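Long-range contacts in putative glycosyltransferase (Mannosyltransferase) involved in glycosylating the PBCV-1 major capsid protein (Paramecium bursaria Chlorella virus 1, PDB 2P6W), which probably transfers a sugar from a nucleotide donor in a manganese-dependent reaction during glycosylation of the viral major capsid protein, this chain being the N-terminal domain of the enzyme: residues 106-111 against 168-173; 118-123 against 155-160. All blocks are in the same frame, centred on the assembly; numbering follows the deposited sequence.

Contact 1: residues 106-111 against 168-173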
loop_
_atom_site.group_PDB
_atom_site.type_symbol
_atom_site.label_atom_id
_atom_site.label_comp_id
_atom_site.label_asym_id
_atom_site.label_seq_id
_atom_site.Cartn_x
_atom_site.Cartn_y
_atom_site.Cartn_z
ATOM N N LEU A 106 -6.249 -10.147 9.822
ATOM C CA LEU A 106 -6.652 -9.945 8.418
ATOM C C LEU A 106 -6.015 -8.698 7.801
ATOM O O LEU A 106 -5.812 -8.662 6.597
ATOM C CB LEU A 106 -8.170 -9.840 8.283
ATOM C CG LEU A 106 -9.030 -11.071 8.589
ATOM C CD1 LEU A 106 -10.479 -10.637 8.728
ATOM C CD2 LEU A 106 -8.898 -12.171 7.549
ATOM N N TYR A 107 -5.715 -7.685 8.618
ATOM C CA TYR A 107 -5.096 -6.451 8.112
ATOM C C TYR A 107 -3.987 -5.972 9.016
ATOM O O TYR A 107 -4.173 -5.923 10.221
ATOM C CB TYR A 107 -6.141 -5.328 8.085
ATOM C CG TYR A 107 -7.106 -5.372 6.923
ATOM C CD1 TYR A 107 -6.834 -4.683 5.736
ATOM C CD2 TYR A 107 -8.296 -6.086 7.013
ATOM C CE1 TYR A 107 -7.715 -4.731 4.654
ATOM C CE2 TYR A 107 -9.176 -6.134 5.954
ATOM C CZ TYR A 107 -8.876 -5.464 4.774
ATOM O OH TYR A 107 -9.767 -5.519 3.718
ATOM N N HIS A 108 -2.844 -5.611 8.432
ATOM C CA HIS A 108 -1.841 -4.820 9.127
ATOM C C HIS A 108 -1.806 -3.441 8.483
ATOM O O HIS A 108 -1.658 -3.332 7.257
ATOM C CB HIS A 108 -0.465 -5.477 9.012
ATOM C CG HIS A 108 -0.336 -6.713 9.836
ATOM N ND1 HIS A 108 -0.584 -7.970 9.337
ATOM C CD2 HIS A 108 -0.039 -6.876 11.142
ATOM C CE1 HIS A 108 -0.440 -8.860 10.302
ATOM N NE2 HIS A 108 -0.089 -8.223 11.402
ATOM N N THR A 109 -2.008 -2.402 9.299
ATOM C CA THR A 109 -2.034 -1.021 8.832
ATOM C C THR A 109 -1.107 -0.170 9.691
ATOM O O THR A 109 -0.513 -0.666 10.662
ATOM C CB THR A 109 -3.488 -0.450 8.863
ATOM O OG1 THR A 109 -3.993 -0.547 10.207
ATOM C CG2 THR A 109 -4.369 -1.243 7.909
ATOM N N PHE A 110 -0.972 1.100 9.330
ATOM C CA PHE A 110 0.019 1.999 9.942
ATOM C C PHE A 110 -0.577 3.351 10.232
ATOM O O PHE A 110 -1.319 3.890 9.414
ATOM C CB PHE A 110 1.262 2.117 9.036
ATOM C CG PHE A 110 1.790 0.788 8.664
ATOM C CD1 PHE A 110 2.640 0.113 9.533
ATOM C CD2 PHE A 110 1.350 0.149 7.509
ATOM C CE1 PHE A 110 3.073 -1.176 9.246
ATOM C CE2 PHE A 110 1.773 -1.126 7.205
ATOM C CZ PHE A 110 2.637 -1.806 8.078
ATOM N N HIS A 111 -0.262 3.885 11.412
ATOM C CA HIS A 111 -0.699 5.230 11.724
ATOM C C HIS A 111 0.225 6.260 11.088
ATOM O O HIS A 111 1.243 5.906 10.478
ATOM C CB HIS A 111 -0.854 5.442 13.240
ATOM C CG HIS A 111 0.437 5.528 13.994
ATOM N ND1 HIS A 111 1.225 6.657 13.983
ATOM C CD2 HIS A 111 1.040 4.654 14.841
ATOM C CE1 HIS A 111 2.279 6.464 14.754
ATOM N NE2 HIS A 111 2.182 5.262 15.299
ATOM N N ARG A 168 -9.061 -8.443 14.611
ATOM C CA ARG A 168 -8.440 -9.066 13.449
ATOM C C ARG A 168 -7.654 -8.052 12.616
ATOM O O ARG A 168 -7.419 -8.250 11.428
ATOM C CB ARG A 168 -9.482 -9.826 12.609
ATOM C CG ARG A 168 -10.269 -10.847 13.419
ATOM C CD ARG A 168 -10.974 -11.852 12.506
ATOM N NE ARG A 168 -10.037 -12.687 11.751
ATOM C CZ ARG A 168 -10.421 -13.611 10.877
ATOM N NH1 ARG A 168 -11.710 -13.782 10.640
ATOM N NH2 ARG A 168 -9.530 -14.350 10.230
ATOM N N TYR A 169 -7.226 -6.972 13.262
ATOM C CA TYR A 169 -6.355 -5.996 12.602
ATOM C C TYR A 169 -5.393 -5.389 13.605
ATOM O O TYR A 169 -5.660 -5.380 14.817
ATOM C CB TYR A 169 -7.184 -4.886 11.957
ATOM C CG TYR A 169 -8.013 -4.076 12.928
ATOM C CD1 TYR A 169 -7.506 -2.909 13.512
ATOM C CD2 TYR A 169 -9.312 -4.492 13.292
ATOM C CE1 TYR A 169 -8.292 -2.168 14.409
ATOM C CE2 TYR A 169 -10.099 -3.742 14.176
ATOM C CZ TYR A 169 -9.565 -2.597 14.737
ATOM O OH TYR A 169 -10.324 -1.864 15.622
ATOM N N ILE A 170 -4.277 -4.866 13.085
ATOM C CA ILE A 170 -3.315 -4.173 13.918
ATOM C C ILE A 170 -2.948 -2.864 13.239
ATOM O O ILE A 170 -2.750 -2.834 12.022
ATOM C CB ILE A 170 -2.039 -5.006 14.174
ATOM C CG1 ILE A 170 -2.397 -6.335 14.867
ATOM C CG2 ILE A 170 -1.069 -4.237 15.082
ATOM C CD1 ILE A 170 -1.163 -7.241 15.185
ATOM N N VAL A 171 -2.860 -1.800 14.039
ATOM C CA VAL A 171 -2.322 -0.512 13.588
ATOM C C VAL A 171 -0.957 -0.367 14.232
ATOM O O VAL A 171 -0.854 -0.312 15.464
ATOM C CB VAL A 171 -3.237 0.687 13.967
ATOM C CG1 VAL A 171 -2.654 1.987 13.439
ATOM C CG2 VAL A 171 -4.642 0.497 13.392
ATOM N N HIS A 172 0.060 -0.352 13.379
ATOM C CA HIS A 172 1.462 -0.331 13.774
ATOM C C HIS A 172 2.037 1.077 13.626
ATOM O O HIS A 172 1.536 1.885 12.844
ATOM C CB HIS A 172 2.276 -1.222 12.843
ATOM C CG HIS A 172 1.976 -2.685 12.961
ATOM N ND1 HIS A 172 1.108 -3.340 12.118
ATOM C CD2 HIS A 172 2.467 -3.626 13.802
ATOM C CE1 HIS A 172 1.079 -4.623 12.429
ATOM N NE2 HIS A 172 1.892 -4.824 13.447
ATOM N N ASP A 173 3.122 1.331 14.348
ATOM C CA ASP A 173 3.985 2.480 14.063
ATOM C C ASP A 173 4.412 2.394 12.611
ATOM O O ASP A 173 4.602 1.290 12.085
ATOM C CB ASP A 173 5.229 2.454 14.943
ATOM C CG ASP A 173 4.938 2.825 16.403
ATOM O OD1 ASP A 173 3.914 3.491 16.692
ATOM O OD2 ASP A 173 5.754 2.439 17.263
#
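The carbonyl oxygen of I170 is gripped twice by T109. The backbone N of T109 approaches I170 O at 2.9 Å on a nearly straight path, while T109 OG1 reaches I170 O at 3.2 Å from above the carbonyl plane. With chi1 at 58°, OG1 sits between the backbone N and the carbonyl carbon of its own residue, which turns the hydroxyl back onto the neighbouring strand; V171 CG2 rests against it. T109 O takes one good bond, from H172 N at 2.8 Å, and a weak one from the ring atom H172 ND1. I170 N to Y107 O and H111 N to H172 O complete the parallel pairing of strands 107-110 and 169-172, and these backbone bonds set the register.

A side-chain bond closes one end, a backbone bond with apolar packing the other. H111 NE2 meets D173 OD1 at 2.8 Å; the oxygen lies in the imidazole plane and is approached on its anti side, with ring and carboxylate planes 88° apart. At the other end, R168 O receives L106 N at 2.7 Å, and L106 CD1 lies over the centre of one face of the R168 guanidinium, whose NE is bonded to N104 O. On the face carrying H108, F110 and H172, the F110 ring lies obliquely to that of H172, with F110 CD1 3.6 Å from H172 CB. Because H111 ND1 takes a bond from the backbone N of A113, the H111-D173 pair is consistent with a neutral imidazole whose proton sits on NE2, and the two bonds orient the ring.

Contact 2: residues 118-123 against 155-160; sequences YPINTG and KTVYEY
P119 fills the corner between two steeply inclined tyrosine rings, its CD over one face of Y118 and its CB over one face of Y158. The CB atom of P119 stands 3.8 Å from the centroid of the Y158 ring, 24° off the normal, a CH-pi contact in which P119 CG also leans on the CE2 side of the ring. At the edge of the Y118 ring, in its plane, are I120 O and E159 OE2. The two tyrosine rings are inclined by 76° and meet obliquely, Y118 CE2 lying 3.7 Å from Y158 CB.

Y118 spans the gap to helix 153-164 with its CG anti to the backbone N (chi1 -161°), which carries the phenol across the helix surface near K155 CA. There Y118 OH donates to E159 OE2 at 2.6 Å, on the anti side of a carboxylate nearly coplanar with the ring. This is the polar link between the two segments, and the negative carboxylate probably polarises the phenol O-H. Deeper in, I120 CD1 touches both V157 CG1 and Y158 CB, 3.8 Å from each, while its CG2 branch lies beside Y158 CD1.

Past I120 the loop turns inward: N121 OD1 accepts from G123 N at 2.9 Å, closing an Asx turn, and T122 OG1 is bonded to E153 of the same helix. The backbone of G123 is bonded to that of D80, a manganese ligand, so this loop joins helix 153-164 to the surroundings of the DxD metal site, a hallmark of many GT-A glycosyltransferases.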
loop_
_atom_site.group_PDB
_atom_site.type_symbol
_atom_site.label_atom_id
_atom_site.label_comp_id
_atom_site.label_asym_id
_atom_site.label_seq_id
_atom_site.Cartn_x
_atom_site.Cartn_y
_atom_site.Cartn_z
ATOM N N TYR A 118 -5.216 11.489 9.620
ATOM C CA TYR A 118 -6.162 10.370 9.763
ATOM C C TYR A 118 -5.542 9.243 10.623
ATOM O O TYR A 118 -4.304 9.115 10.700
ATOM C CB TYR A 118 -6.584 9.872 8.365
ATOM C CG TYR A 118 -7.874 9.074 8.419
ATOM C CD1 TYR A 118 -9.091 9.711 8.683
ATOM C CD2 TYR A 118 -7.875 7.694 8.258
ATOM C CE1 TYR A 118 -10.274 8.991 8.764
ATOM C CE2 TYR A 118 -9.059 6.965 8.326
ATOM C CZ TYR A 118 -10.252 7.625 8.587
ATOM O OH TYR A 118 -11.423 6.910 8.698
ATOM N N PRO A 119 -6.384 8.460 11.347
ATOM C CA PRO A 119 -5.765 7.428 12.197
ATOM C C PRO A 119 -4.910 6.355 11.512
ATOM O O PRO A 119 -4.046 5.771 12.171
ATOM C CB PRO A 119 -6.957 6.773 12.896
ATOM C CG PRO A 119 -8.009 7.838 12.900
ATOM C CD PRO A 119 -7.844 8.551 11.566
ATOM N N ILE A 120 -5.156 6.089 10.229
ATOM C CA ILE A 120 -4.289 5.177 9.474
ATOM C C ILE A 120 -3.947 5.786 8.121
ATOM O O ILE A 120 -4.710 6.606 7.574
ATOM C CB ILE A 120 -4.900 3.742 9.292
ATOM C CG1 ILE A 120 -6.248 3.795 8.545
ATOM C CG2 ILE A 120 -5.080 3.066 10.634
ATOM C CD1 ILE A 120 -6.817 2.420 8.149
ATOM N N ASN A 121 -2.797 5.373 7.581
ATOM C CA ASN A 121 -2.440 5.743 6.220
ATOM C C ASN A 121 -2.295 4.464 5.405
ATOM O O ASN A 121 -1.401 3.655 5.678
ATOM C CB ASN A 121 -1.139 6.540 6.238
ATOM C CG ASN A 121 -0.697 6.951 4.862
ATOM O OD1 ASN A 121 -0.417 6.106 4.001
ATOM N ND2 ASN A 121 -0.561 8.262 4.656
ATOM N N THR A 122 -3.179 4.286 4.414
ATOM C CA THR A 122 -3.251 3.014 3.691
ATOM C C THR A 122 -2.410 2.996 2.413
ATOM O O THR A 122 -2.621 2.149 1.542
ATOM C CB THR A 122 -4.712 2.617 3.370
ATOM O OG1 THR A 122 -5.366 3.702 2.705
ATOM C CG2 THR A 122 -5.477 2.226 4.658
ATOM N N GLY A 123 -1.423 3.895 2.339
ATOM C CA GLY A 123 -0.449 3.886 1.240
ATOM C C GLY A 123 0.381 2.605 1.254
ATOM O O GLY A 123 0.966 2.212 0.238
ATOM N N LYS A 155 -10.683 5.744 4.763
ATOM C CA LYS A 155 -11.784 5.891 5.698
ATOM C C LYS A 155 -12.648 4.625 5.740
ATOM O O LYS A 155 -13.145 4.227 6.796
ATOM C CB LYS A 155 -12.636 7.108 5.307
ATOM C CG LYS A 155 -13.940 7.196 6.100
ATOM C CD LYS A 155 -14.490 8.626 6.220
ATOM C CE LYS A 155 -14.703 9.296 4.872
ATOM N NZ LYS A 155 -15.236 10.685 5.133
ATOM N N THR A 156 -12.801 3.975 4.585
ATOM C CA THR A 156 -13.650 2.785 4.519
ATOM C C THR A 156 -13.025 1.644 5.314
ATOM O O THR A 156 -13.708 0.936 6.063
ATOM C CB THR A 156 -13.894 2.369 3.070
ATOM O OG1 THR A 156 -14.406 3.511 2.362
ATOM C CG2 THR A 156 -14.884 1.189 3.012
ATOM N N VAL A 157 -11.726 1.447 5.144
ATOM C CA VAL A 157 -11.040 0.450 5.948
ATOM C C VAL A 157 -11.181 0.759 7.441
ATOM O O VAL A 157 -11.578 -0.103 8.228
ATOM C CB VAL A 157 -9.546 0.326 5.524
ATOM C CG1 VAL A 157 -8.753 -0.493 6.554
ATOM C CG2 VAL A 157 -9.449 -0.338 4.173
ATOM N N TYR A 158 -10.855 1.977 7.846
ATOM C CA TYR A 158 -10.855 2.293 9.266
ATOM C C TYR A 158 -12.250 2.306 9.930
ATOM O O TYR A 158 -12.413 1.836 11.083
ATOM C CB TYR A 158 -10.109 3.605 9.517
ATOM C CG TYR A 158 -9.800 3.834 10.971
ATOM C CD1 TYR A 158 -8.835 3.070 11.629
ATOM C CD2 TYR A 158 -10.488 4.816 11.703
ATOM C CE1 TYR A 158 -8.543 3.292 12.973
ATOM C CE2 TYR A 158 -10.196 5.043 13.045
ATOM C CZ TYR A 158 -9.243 4.273 13.670
ATOM O OH TYR A 158 -8.945 4.488 14.996
ATOM N N GLU A 159 -13.230 2.857 9.220
ATOM C CA GLU A 159 -14.559 3.119 9.789
ATOM C C GLU A 159 -15.664 2.151 9.377
ATOM O O GLU A 159 -16.720 2.093 10.057
ATOM C CB GLU A 159 -14.991 4.543 9.478
ATOM C CG GLU A 159 -14.088 5.613 10.113
ATOM C CD GLU A 159 -14.552 7.024 9.823
ATOM O OE1 GLU A 159 -15.784 7.246 9.788
ATOM O OE2 GLU A 159 -13.687 7.909 9.612
ATOM N N TYR A 160 -15.460 1.431 8.271
ATOM C CA TYR A 160 -16.420 0.414 7.850
ATOM C C TYR A 160 -15.893 -0.994 8.165
ATOM O O TYR A 160 -16.586 -1.800 8.790
ATOM C CB TYR A 160 -16.754 0.540 6.358
ATOM C CG TYR A 160 -17.934 -0.293 5.942
ATOM C CD1 TYR A 160 -19.217 0.245 5.952
ATOM C CD2 TYR A 160 -17.770 -1.619 5.547
ATOM C CE1 TYR A 160 -20.303 -0.522 5.588
ATOM C CE2 TYR A 160 -18.851 -2.395 5.176
ATOM C CZ TYR A 160 -20.112 -1.846 5.196
ATOM O OH TYR A 160 -21.205 -2.607 4.830
#

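The centres of contacts 1 and 2 lie about 10 Å apart, on the same side of the chain's centre. Contact 2 is nested within the loop that contact 1 closes: strand 107-110 leads into the 118-123 loop and then strand 124-128, while helix 153-164 is followed by strand 169-172, an edge strand, within this chain, of the six-stranded mixed sheet. The two contacts touch directly, through a probable hydrogen bond between N121 N and F110 O and through packing of I120 CG2 on V171 CG2. Together they connect the sheet edge, the loop and the helix; the side chains of F110 and Y118 are each about 12 Å from the manganese ion.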